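Local coordinates for protein putative HAD-hydrolase YfnB (Bacillus subtilis, PDB 3ED5) that probably hydrolyses phosphate esters as a haloacid dehalogenase-like hydrolase, perhaps acting as a 5'-nucleotidase, at residues A[18-32]-A[94-108]. Sequence-based numbering, arbitrary orientation.
Sequences ILDFQAAEALALRLL and YRRFLEEGHQLIDGA. With FMT (formic acid), chain H; FMT (formic acid), chain B.
The two linkers that join the helical cap of this HAD-like hydrolase to its Rossmann-like core run side by side here, Leu19 bridged to Leu104; the first leads into helix 21-35 and the second leaves helix 87-98, and these two cap helices pack together. Two backbone bonds tie the linkers: Ile105 N to Ile18 O at 3.0 Å and Asp20 N to Gln103 O at 2.8 Å, the latter nearly straight. Asp20 then caps helix 21-35, its OD1 accepting from Ala23 N, while a water joins its OD2 to Leu104 O. Leu19 CD2 meets Leu104 CD2, and Ile105 lays CG1 against Leu19 O. Ile18 has its side chain about 7 Å from that of Asp13, the nucleophile by similarity, and this pair of linkers is probably where the cap hinges on the core, as in other HAD enzymes with a cap here.

Farther into the cap the axes of 21-32 and 94-98 run roughly antiparallel, at 137°, and come within 8.3 Å, with Ala24 and Ala28 at the interface. Tyr94 is a knob among Glu25, Ala28, Leu29 and Leu32; with CG anti to the backbone N (chi1 179°), its ring reaches Ala28 CB through CE1 at 3.4 Å, and its OH shares a water with Glu25 OE2. Leu98 fills the next hole, its CD1 reaching Phe21 CE1. Ala24 CB sits against Gly101, where a CB on the present backbone would run into it. Phe97 lies under Leu31, whose CB stands over the ring centre, 3.6 Å from the centroid and 9° off the normal; an alanine here would probably leave Leu31 without its CH-pi partner and open a gap along Leu31 and the backbone at Leu32. A second water bridges Ala24 O and Phe97 O.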
ATOM      1  N   ILE A  18       3.080  -6.554  -1.349  1.00 32.44           N
ATOM      2  CA  ILE A  18       3.554  -7.766  -0.662  1.00 31.22           C
ATOM      3  C   ILE A  18       2.491  -8.433   0.227  1.00 31.35           C
ATOM      4  O   ILE A  18       2.564  -9.620   0.455  1.00 31.23           O
ATOM      5  CB  ILE A  18       4.889  -7.535   0.147  1.00 31.63           C
ATOM      6  CG1 ILE A  18       4.725  -6.391   1.168  1.00 31.18           C
ATOM      7  CG2 ILE A  18       6.040  -7.303  -0.837  1.00 32.86           C
ATOM      8  CD1 ILE A  18       6.027  -6.010   2.001  1.00 32.32           C
ATOM      9  N   LEU A  19       1.521  -7.662   0.715  1.00 31.63           N
ATOM     10  CA  LEU A  19       0.382  -8.232   1.452  1.00 31.45           C
ATOM     11  C   LEU A  19      -0.839  -8.149   0.566  1.00 30.87           C
ATOM     12  O   LEU A  19      -0.978  -7.189  -0.188  1.00 31.40           O
ATOM     13  CB  LEU A  19       0.137  -7.452   2.760  1.00 31.16           C
ATOM     14  CG  LEU A  19       1.203  -7.649   3.842  1.00 31.91           C
ATOM     15  CD1 LEU A  19       0.781  -6.882   5.130  1.00 33.69           C
ATOM     16  CD2 LEU A  19       1.387  -9.129   4.142  1.00 33.20           C
ATOM     17  N   ASP A  20      -1.738  -9.126   0.692  1.00 31.54           N
ATOM     18  CA  ASP A  20      -2.926  -9.169  -0.146  1.00 32.48           C
ATOM     19  C   ASP A  20      -4.001  -8.335   0.577  1.00 33.15           C
ATOM     20  O   ASP A  20      -4.809  -8.867   1.355  1.00 32.55           O
ATOM     21  CB  ASP A  20      -3.330 -10.634  -0.373  1.00 31.64           C
ATOM     22  CG  ASP A  20      -4.567 -10.795  -1.288  1.00 32.96           C
ATOM     23  OD1 ASP A  20      -5.228  -9.819  -1.662  1.00 34.71           O
ATOM     24  OD2 ASP A  20      -4.863 -11.937  -1.630  1.00 36.07           O
ATOM     25  N   PHE A  21      -3.963  -7.017   0.334  1.00 33.13           N
ATOM     26  CA  PHE A  21      -4.889  -6.102   0.983  1.00 33.54           C
ATOM     27  C   PHE A  21      -6.300  -6.343   0.503  1.00 33.20           C
ATOM     28  O   PHE A  21      -7.244  -6.251   1.293  1.00 34.20           O
ATOM     29  CB  PHE A  21      -4.524  -4.644   0.721  1.00 32.62           C
ATOM     30  CG  PHE A  21      -5.435  -3.677   1.423  1.00 34.98           C
ATOM     31  CD1 PHE A  21      -5.229  -3.367   2.775  1.00 34.02           C
ATOM     32  CD2 PHE A  21      -6.548  -3.129   0.756  1.00 36.06           C
ATOM     33  CE1 PHE A  21      -6.080  -2.469   3.446  1.00 37.15           C
ATOM     34  CE2 PHE A  21      -7.409  -2.239   1.430  1.00 36.55           C
ATOM     35  CZ  PHE A  21      -7.161  -1.907   2.773  1.00 36.77           C
ATOM     36  N   GLN A  22      -6.450  -6.699  -0.770  1.00 32.73           N
ATOM     37  CA  GLN A  22      -7.820  -7.043  -1.262  1.00 33.48           C
ATOM     38  C   GLN A  22      -8.498  -8.115  -0.409  1.00 33.20           C
ATOM     39  O   GLN A  22      -9.693  -8.000  -0.087  1.00 33.41           O
ATOM     40  CB  GLN A  22      -7.774  -7.493  -2.728  1.00 33.85           C
ATOM     41  CG  GLN A  22      -7.247  -6.385  -3.653  1.00 37.15           C
ATOM     42  CD  GLN A  22      -8.057  -5.121  -3.522  1.00 40.73           C
ATOM     43  OE1 GLN A  22      -7.585  -4.083  -3.026  1.00 42.41           O
ATOM     44  NE2 GLN A  22      -9.298  -5.202  -3.931  1.00 42.03           N
ATOM     45  N   ALA A  23      -7.759  -9.171  -0.081  1.00 32.38           N
ATOM     46  CA  ALA A  23      -8.266 -10.210   0.766  1.00 32.72           C
ATOM     47  C   ALA A  23      -8.613  -9.719   2.176  1.00 32.50           C
ATOM     48  O   ALA A  23      -9.672 -10.081   2.720  1.00 30.76           O
ATOM     49  CB  ALA A  23      -7.311 -11.423   0.805  1.00 32.33           C
ATOM     50  N   ALA A  24      -7.704  -8.957   2.783  1.00 31.33           N
ATOM     51  CA  ALA A  24      -7.940  -8.386   4.117  1.00 32.76           C
ATOM     52  C   ALA A  24      -9.173  -7.476   4.112  1.00 32.48           C
ATOM     53  O   ALA A  24     -10.002  -7.565   5.017  1.00 32.67           O
ATOM     54  CB  ALA A  24      -6.700  -7.602   4.620  1.00 32.34           C
ATOM     55  N   GLU A  25      -9.275  -6.622   3.091  1.00 32.02           N
ATOM     56  CA  GLU A  25     -10.418  -5.709   2.932  1.00 32.72           C
ATOM     57  C   GLU A  25     -11.707  -6.505   2.757  1.00 32.93           C
ATOM     58  O   GLU A  25     -12.738  -6.226   3.416  1.00 33.50           O
ATOM     59  CB  GLU A  25     -10.199  -4.793   1.721  1.00 32.45           C
ATOM     60  CG  GLU A  25     -11.403  -3.918   1.346  1.00 33.86           C
ATOM     61  CD  GLU A  25     -11.116  -3.082   0.131  1.00 36.75           C
ATOM     62  OE1 GLU A  25     -11.076  -3.644  -0.989  1.00 39.52           O
ATOM     63  OE2 GLU A  25     -10.879  -1.875   0.319  1.00 35.96           O
ATOM     64  N   ALA A  26     -11.653  -7.527   1.912  1.00 32.30           N
ATOM     65  CA  ALA A  26     -12.889  -8.305   1.651  1.00 32.67           C
ATOM     66  C   ALA A  26     -13.437  -8.945   2.926  1.00 33.73           C
ATOM     67  O   ALA A  26     -14.658  -8.933   3.173  1.00 33.59           O
ATOM     68  CB  ALA A  26     -12.656  -9.380   0.559  1.00 32.99           C
ATOM     69  N   LEU A  27     -12.540  -9.503   3.732  1.00 33.63           N
ATOM     70  CA  LEU A  27     -12.928 -10.145   4.986  1.00 33.80           C
ATOM     71  C   LEU A  27     -13.459  -9.103   5.969  1.00 32.98           C
ATOM     72  O   LEU A  27     -14.518  -9.295   6.586  1.00 33.65           O
ATOM     73  CB  LEU A  27     -11.694 -10.875   5.561  1.00 34.31           C
ATOM     74  CG  LEU A  27     -11.740 -11.554   6.936  1.00 36.29           C
ATOM     75  CD1 LEU A  27     -12.851 -12.565   6.985  1.00 39.41           C
ATOM     76  CD2 LEU A  27     -10.359 -12.150   7.245  1.00 41.50           C
ATOM     77  N   ALA A  28     -12.738  -7.989   6.103  1.00 32.53           N
ATOM     78  CA  ALA A  28     -13.111  -6.944   7.059  1.00 32.42           C
ATOM     79  C   ALA A  28     -14.449  -6.298   6.727  1.00 32.42           C
ATOM     80  O   ALA A  28     -15.250  -6.011   7.638  1.00 33.37           O
ATOM     81  CB  ALA A  28     -12.018  -5.860   7.147  1.00 31.80           C
ATOM     82  N   LEU A  29     -14.707  -6.073   5.443  1.00 32.22           N
ATOM     83  CA  LEU A  29     -16.025  -5.552   5.027  1.00 32.27           C
ATOM     84  C   LEU A  29     -17.143  -6.558   5.346  1.00 32.41           C
ATOM     85  O   LEU A  29     -18.194  -6.189   5.908  1.00 33.21           O
ATOM     86  CB  LEU A  29     -16.036  -5.256   3.523  1.00 32.11           C
ATOM     87  CG  LEU A  29     -15.246  -4.055   3.007  1.00 32.89           C
ATOM     88  CD1 LEU A  29     -15.327  -4.059   1.503  1.00 33.71           C
ATOM     89  CD2 LEU A  29     -15.836  -2.712   3.576  1.00 35.37           C
ATOM     90  N   ARG A  30     -16.909  -7.826   5.023  1.00 32.32           N
ATOM     91  CA  ARG A  30     -17.918  -8.863   5.331  1.00 32.46           C
ATOM     92  C   ARG A  30     -18.229  -8.849   6.819  1.00 32.67           C
ATOM     93  O   ARG A  30     -19.392  -8.852   7.211  1.00 32.18           O
ATOM     94  CB  ARG A  30     -17.486 -10.260   4.897  1.00 32.44           C
ATOM     95  CG  ARG A  30     -18.648 -11.290   5.079  1.00 34.92           C
ATOM     96  CD  ARG A  30     -18.267 -12.710   4.667  1.00 37.53           C
ATOM     97  NE  ARG A  30     -16.996 -13.206   5.221  1.00 41.83           N
ATOM     98  CZ  ARG A  30     -16.904 -13.894   6.366  1.00 44.68           C
ATOM     99  NH1 ARG A  30     -15.735 -14.347   6.792  1.00 46.14           N
ATOM    100  NH2 ARG A  30     -17.994 -14.145   7.092  1.00 43.59           N
ATOM    101  N   LEU A  31     -17.179  -8.834   7.650  1.00 32.44           N
ATOM    102  CA  LEU A  31     -17.361  -8.897   9.108  1.00 33.10           C
ATOM    103  C   LEU A  31     -17.991  -7.625   9.676  1.00 32.81           C
ATOM    104  O   LEU A  31     -18.809  -7.695  10.610  1.00 33.67           O
ATOM    105  CB  LEU A  31     -16.039  -9.223   9.812  1.00 32.62           C
ATOM    106  CG  LEU A  31     -15.487 -10.606   9.473  1.00 33.91           C
ATOM    107  CD1 LEU A  31     -14.177 -10.821  10.183  1.00 34.25           C
ATOM    108  CD2 LEU A  31     -16.470 -11.714   9.847  1.00 35.03           C
ATOM    109  N   LEU A  32     -17.637  -6.474   9.099  1.00 32.84           N
ATOM    110  CA  LEU A  32     -18.244  -5.205   9.504  1.00 32.74           C
ATOM    111  C   LEU A  32     -19.766  -5.225   9.242  1.00 32.24           C
ATOM    112  O   LEU A  32     -20.564  -4.843  10.108  1.00 32.84           O
ATOM    113  CB  LEU A  32     -17.563  -4.003   8.797  1.00 32.88           C
ATOM    114  CG  LEU A  32     -18.258  -2.654   9.067  1.00 35.79           C
ATOM    115  CD1 LEU A  32     -18.025  -2.179  10.509  1.00 37.23           C
ATOM    116  CD2 LEU A  32     -17.820  -1.576   8.058  1.00 34.90           C
ATOM    117  N   TYR A  94     -14.278  -1.770  11.646  1.00 30.88           N
ATOM    118  CA  TYR A  94     -13.653  -2.214  10.427  1.00 31.34           C
ATOM    119  C   TYR A  94     -12.150  -2.397  10.635  1.00 31.11           C
ATOM    120  O   TYR A  94     -11.547  -3.414  10.200  1.00 31.59           O
ATOM    121  CB  TYR A  94     -13.833  -1.124   9.378  1.00 32.04           C
ATOM    122  CG  TYR A  94     -13.194  -1.460   8.066  1.00 33.48           C
ATOM    123  CD1 TYR A  94     -13.707  -2.484   7.297  1.00 35.67           C
ATOM    124  CD2 TYR A  94     -12.079  -0.752   7.588  1.00 33.34           C
ATOM    125  CE1 TYR A  94     -13.183  -2.802   6.068  1.00 32.96           C
ATOM    126  CE2 TYR A  94     -11.532  -1.066   6.305  1.00 34.19           C
ATOM    127  CZ  TYR A  94     -12.109  -2.118   5.577  1.00 35.24           C
ATOM    128  OH  TYR A  94     -11.687  -2.532   4.338  1.00 41.20           O
ATOM    129  N   ARG A  95     -11.571  -1.415  11.303  1.00 31.33           N
ATOM    130  CA  ARG A  95     -10.103  -1.365  11.510  1.00 31.57           C
ATOM    131  C   ARG A  95      -9.601  -2.622  12.251  1.00 32.67           C
ATOM    132  O   ARG A  95      -8.537  -3.193  11.924  1.00 32.97           O
ATOM    133  CB  ARG A  95      -9.756  -0.087  12.323  1.00 31.73           C
ATOM    134  CG  ARG A  95      -8.274   0.069  12.727  1.00 33.96           C
ATOM    135  CD  ARG A  95      -7.378   0.239  11.526  1.00 32.32           C
ATOM    136  NE  ARG A  95      -7.859   1.218  10.511  1.00 33.96           N
ATOM    137  CZ  ARG A  95      -7.292   1.395   9.323  1.00 33.75           C
ATOM    138  NH1 ARG A  95      -6.182   0.719   9.005  1.00 34.39           N
ATOM    139  NH2 ARG A  95      -7.792   2.270   8.448  1.00 30.51           N
ATOM    140  N   ARG A  96     -10.332  -3.017  13.287  1.00 33.50           N
ATOM    141  CA  ARG A  96      -9.977  -4.200  14.055  1.00 34.22           C
ATOM    142  C   ARG A  96      -9.957  -5.451  13.165  1.00 34.00           C
ATOM    143  O   ARG A  96      -9.000  -6.245  13.224  1.00 33.64           O
ATOM    144  CB  ARG A  96     -10.879  -4.372  15.268  1.00 34.20           C
ATOM    145  CG  ARG A  96     -10.346  -5.402  16.234  1.00 37.80           C
ATOM    146  CD  ARG A  96     -10.817  -6.795  15.879  1.00 42.73           C
ATOM    147  NE  ARG A  96     -12.205  -6.983  16.287  1.00 45.85           N
ATOM    148  CZ  ARG A  96     -12.812  -8.161  16.368  1.00 46.31           C
ATOM    149  NH1 ARG A  96     -12.156  -9.281  16.047  1.00 41.55           N
ATOM    150  NH2 ARG A  96     -14.079  -8.212  16.767  1.00 43.58           N
ATOM    151  N   PHE A  97     -10.989  -5.609  12.332  1.00 33.34           N
ATOM    152  CA  PHE A  97     -11.043  -6.751  11.407  1.00 33.44           C
ATOM    153  C   PHE A  97      -9.976  -6.684  10.322  1.00 33.24           C
ATOM    154  O   PHE A  97      -9.381  -7.705   9.981  1.00 34.10           O
ATOM    155  CB  PHE A  97     -12.394  -6.847  10.718  1.00 32.81           C
ATOM    156  CG  PHE A  97     -13.548  -7.089  11.659  1.00 33.02           C
ATOM    157  CD1 PHE A  97     -13.486  -8.100  12.624  1.00 35.46           C
ATOM    158  CD2 PHE A  97     -14.703  -6.315  11.551  1.00 34.67           C
ATOM    159  CE1 PHE A  97     -14.581  -8.350  13.493  1.00 36.86           C
ATOM    160  CE2 PHE A  97     -15.808  -6.556  12.413  1.00 37.19           C
ATOM    161  CZ  PHE A  97     -15.739  -7.567  13.385  1.00 34.85           C
ATOM    162  N   LEU A  98      -9.725  -5.492   9.790  1.00 33.33           N
ATOM    163  CA  LEU A  98      -8.682  -5.323   8.793  1.00 32.83           C
ATOM    164  C   LEU A  98      -7.339  -5.719   9.394  1.00 32.92           C
ATOM    165  O   LEU A  98      -6.499  -6.322   8.700  1.00 32.98           O
ATOM    166  CB  LEU A  98      -8.612  -3.853   8.348  1.00 32.84           C
ATOM    167  CG  LEU A  98      -7.779  -3.545   7.106  1.00 35.82           C
ATOM    168  CD1 LEU A  98      -8.479  -4.158   5.843  1.00 35.38           C
ATOM    169  CD2 LEU A  98      -7.630  -2.040   6.945  1.00 35.40           C
ATOM    170  N   GLU A  99      -7.142  -5.396  10.674  1.00 32.12           N
ATOM    171  CA  GLU A  99      -5.849  -5.657  11.331  1.00 32.98           C
ATOM    172  C   GLU A  99      -5.630  -7.126  11.622  1.00 32.71           C
ATOM    173  O   GLU A  99      -4.560  -7.510  12.048  1.00 34.57           O
ATOM    174  CB  GLU A  99      -5.673  -4.807  12.611  1.00 32.33           C
ATOM    175  CG  GLU A  99      -5.402  -3.360  12.261  1.00 35.12           C
ATOM    176  CD  GLU A  99      -5.233  -2.436  13.469  1.00 37.99           C
ATOM    177  OE1 GLU A  99      -5.634  -2.821  14.600  1.00 40.64           O
ATOM    178  OE2 GLU A  99      -4.722  -1.312  13.255  1.00 37.21           O
ATOM    179  N   GLU A 100      -6.653  -7.951  11.423  1.00 32.50           N
ATOM    180  CA  GLU A 100      -6.504  -9.392  11.529  1.00 32.98           C
ATOM    181  C   GLU A 100      -6.259 -10.097  10.191  1.00 32.52           C
ATOM    182  O   GLU A 100      -6.140 -11.314  10.152  1.00 33.62           O
ATOM    183  CB  GLU A 100      -7.698  -9.990  12.246  1.00 33.62           C
ATOM    184  CG  GLU A 100      -7.713  -9.615  13.738  1.00 34.09           C
ATOM    185  CD  GLU A 100      -8.990 -10.029  14.440  1.00 37.51           C
ATOM    186  OE1 GLU A 100     -10.081  -9.534  14.105  1.00 36.11           O
ATOM    187  OE2 GLU A 100      -8.878 -10.824  15.374  1.00 40.31           O
ATOM    188  N   GLY A 101      -6.204  -9.334   9.112  1.00 31.65           N
ATOM    189  CA  GLY A 101      -5.968  -9.879   7.773  1.00 31.66           C
ATOM    190  C   GLY A 101      -4.519  -9.604   7.383  1.00 31.31           C
ATOM    191  O   GLY A 101      -4.156  -8.449   7.162  1.00 33.01           O
ATOM    192  N   HIS A 102      -3.703 -10.652   7.308  1.00 31.60           N
ATOM    193  CA  HIS A 102      -2.273 -10.495   6.924  1.00 31.10           C
ATOM    194  C   HIS A 102      -1.915 -11.502   5.844  1.00 31.38           C
ATOM    195  O   HIS A 102      -0.805 -12.024   5.810  1.00 31.87           O
ATOM    196  CB  HIS A 102      -1.334 -10.642   8.141  1.00 30.83           C
ATOM    197  CG  HIS A 102      -1.708 -11.763   9.053  1.00 31.80           C
ATOM    198  ND1 HIS A 102      -1.234 -13.051   8.907  1.00 33.94           N
ATOM    199  CD2 HIS A 102      -2.564 -11.792  10.104  1.00 28.91           C
ATOM    200  CE1 HIS A 102      -1.793 -13.825   9.820  1.00 30.92           C
ATOM    201  NE2 HIS A 102      -2.590 -13.080  10.568  1.00 35.14           N
ATOM    202  N   GLN A 103      -2.895 -11.808   4.982  1.00 31.32           N
ATOM    203  CA  GLN A 103      -2.687 -12.642   3.801  1.00 31.82           C
ATOM    204  C   GLN A 103      -1.539 -12.078   2.956  1.00 31.19           C
ATOM    205  O   GLN A 103      -1.395 -10.857   2.843  1.00 31.60           O
ATOM    206  CB  GLN A 103      -3.986 -12.669   2.962  1.00 32.10           C
ATOM    207  CG  GLN A 103      -5.216 -13.131   3.769  1.00 34.39           C
ATOM    208  CD  GLN A 103      -6.023 -11.984   4.396  1.00 36.29           C
ATOM    209  OE1 GLN A 103      -5.502 -10.901   4.652  1.00 38.96           O
ATOM    210  NE2 GLN A 103      -7.318 -12.226   4.616  1.00 36.93           N
ATOM    211  N   LEU A 104      -0.735 -12.977   2.374  1.00 32.17           N
ATOM    212  CA  LEU A 104       0.420 -12.572   1.553  1.00 32.53           C
ATOM    213  C   LEU A 104       0.077 -12.599   0.073  1.00 32.61           C
ATOM    214  O   LEU A 104      -0.738 -13.416  -0.378  1.00 33.00           O
ATOM    215  CB  LEU A 104       1.597 -13.541   1.787  1.00 32.69           C
ATOM    216  CG  LEU A 104       2.301 -13.426   3.145  1.00 34.86           C
ATOM    217  CD1 LEU A 104       3.081 -14.697   3.490  1.00 39.46           C
ATOM    218  CD2 LEU A 104       3.207 -12.213   3.178  1.00 35.86           C
ATOM    219  N   ILE A 105       0.699 -11.696  -0.680  1.00 32.26           N
ATOM    220  CA  ILE A 105       0.763 -11.837  -2.137  1.00 32.01           C
ATOM    221  C   ILE A 105       1.554 -13.096  -2.476  1.00 32.70           C
ATOM    222  O   ILE A 105       2.528 -13.423  -1.775  1.00 32.50           O
ATOM    223  CB  ILE A 105       1.412 -10.593  -2.770  1.00 31.19           C
ATOM    224  CG1 ILE A 105       0.528  -9.346  -2.522  1.00 32.68           C
ATOM    225  CG2 ILE A 105       1.682 -10.814  -4.267  1.00 32.26           C
ATOM    226  CD1 ILE A 105      -0.799  -9.338  -3.362  1.00 36.00           C
ATOM    227  N   ASP A 106       1.157 -13.783  -3.553  1.00 32.85           N
ATOM    228  CA  ASP A 106       1.836 -14.989  -4.025  1.00 35.19           C
ATOM    229  C   ASP A 106       3.347 -14.790  -4.145  1.00 35.01           C
ATOM    230  O   ASP A 106       3.798 -13.841  -4.797  1.00 35.16           O
ATOM    231  CB  ASP A 106       1.269 -15.421  -5.386  1.00 36.99           C
ATOM    232  CG  ASP A 106      -0.097 -16.070  -5.270  1.00 42.78           C
ATOM    233  OD1 ASP A 106      -0.494 -16.472  -4.145  1.00 48.25           O
ATOM    234  OD2 ASP A 106      -0.789 -16.179  -6.317  1.00 48.17           O
ATOM    235  N   GLY A 107       4.094 -15.657  -3.456  1.00 33.99           N
ATOM    236  CA  GLY A 107       5.563 -15.607  -3.493  1.00 33.99           C
ATOM    237  C   GLY A 107       6.228 -14.523  -2.661  1.00 33.43           C
ATOM    238  O   GLY A 107       7.472 -14.460  -2.659  1.00 33.79           O
ATOM    239  N   ALA A 108       5.448 -13.671  -1.967  1.00 31.67           N
ATOM    240  CA  ALA A 108       6.041 -12.523  -1.244  1.00 32.35           C
ATOM    241  C   ALA A 108       7.026 -12.936  -0.160  1.00 31.68           C
ATOM    242  O   ALA A 108       8.101 -12.321  -0.036  1.00 31.68           O
ATOM    243  CB  ALA A 108       4.948 -11.574  -0.662  1.00 31.86           C
TER
HETATM  244  C   FMT H 242     -14.164 -12.496   2.573  1.00 49.36           C
HETATM  245  O1  FMT H 242     -13.131 -13.136   2.784  1.00 48.65           O
HETATM  246  O2  FMT H 242     -15.252 -12.744   3.100  1.00 49.74           O
HETATM  247  C   FMT B 236      -7.073   1.248   4.939  1.00 30.45           C
HETATM  248  O1  FMT B 236      -8.235   0.999   4.665  1.00 32.05           O
HETATM  249  O2  FMT B 236      -6.743   1.975   5.858  1.00 29.66           O
HETATM  250  O   HOH W   1      -3.163 -14.176  -0.415  1.00 51.25           O
HETATM  251  O   HOH W   2      -9.100  -8.928   7.365  1.00 37.10           O
HETATM  252  O   HOH W   3     -10.795  -0.587   2.586  1.00 35.59           O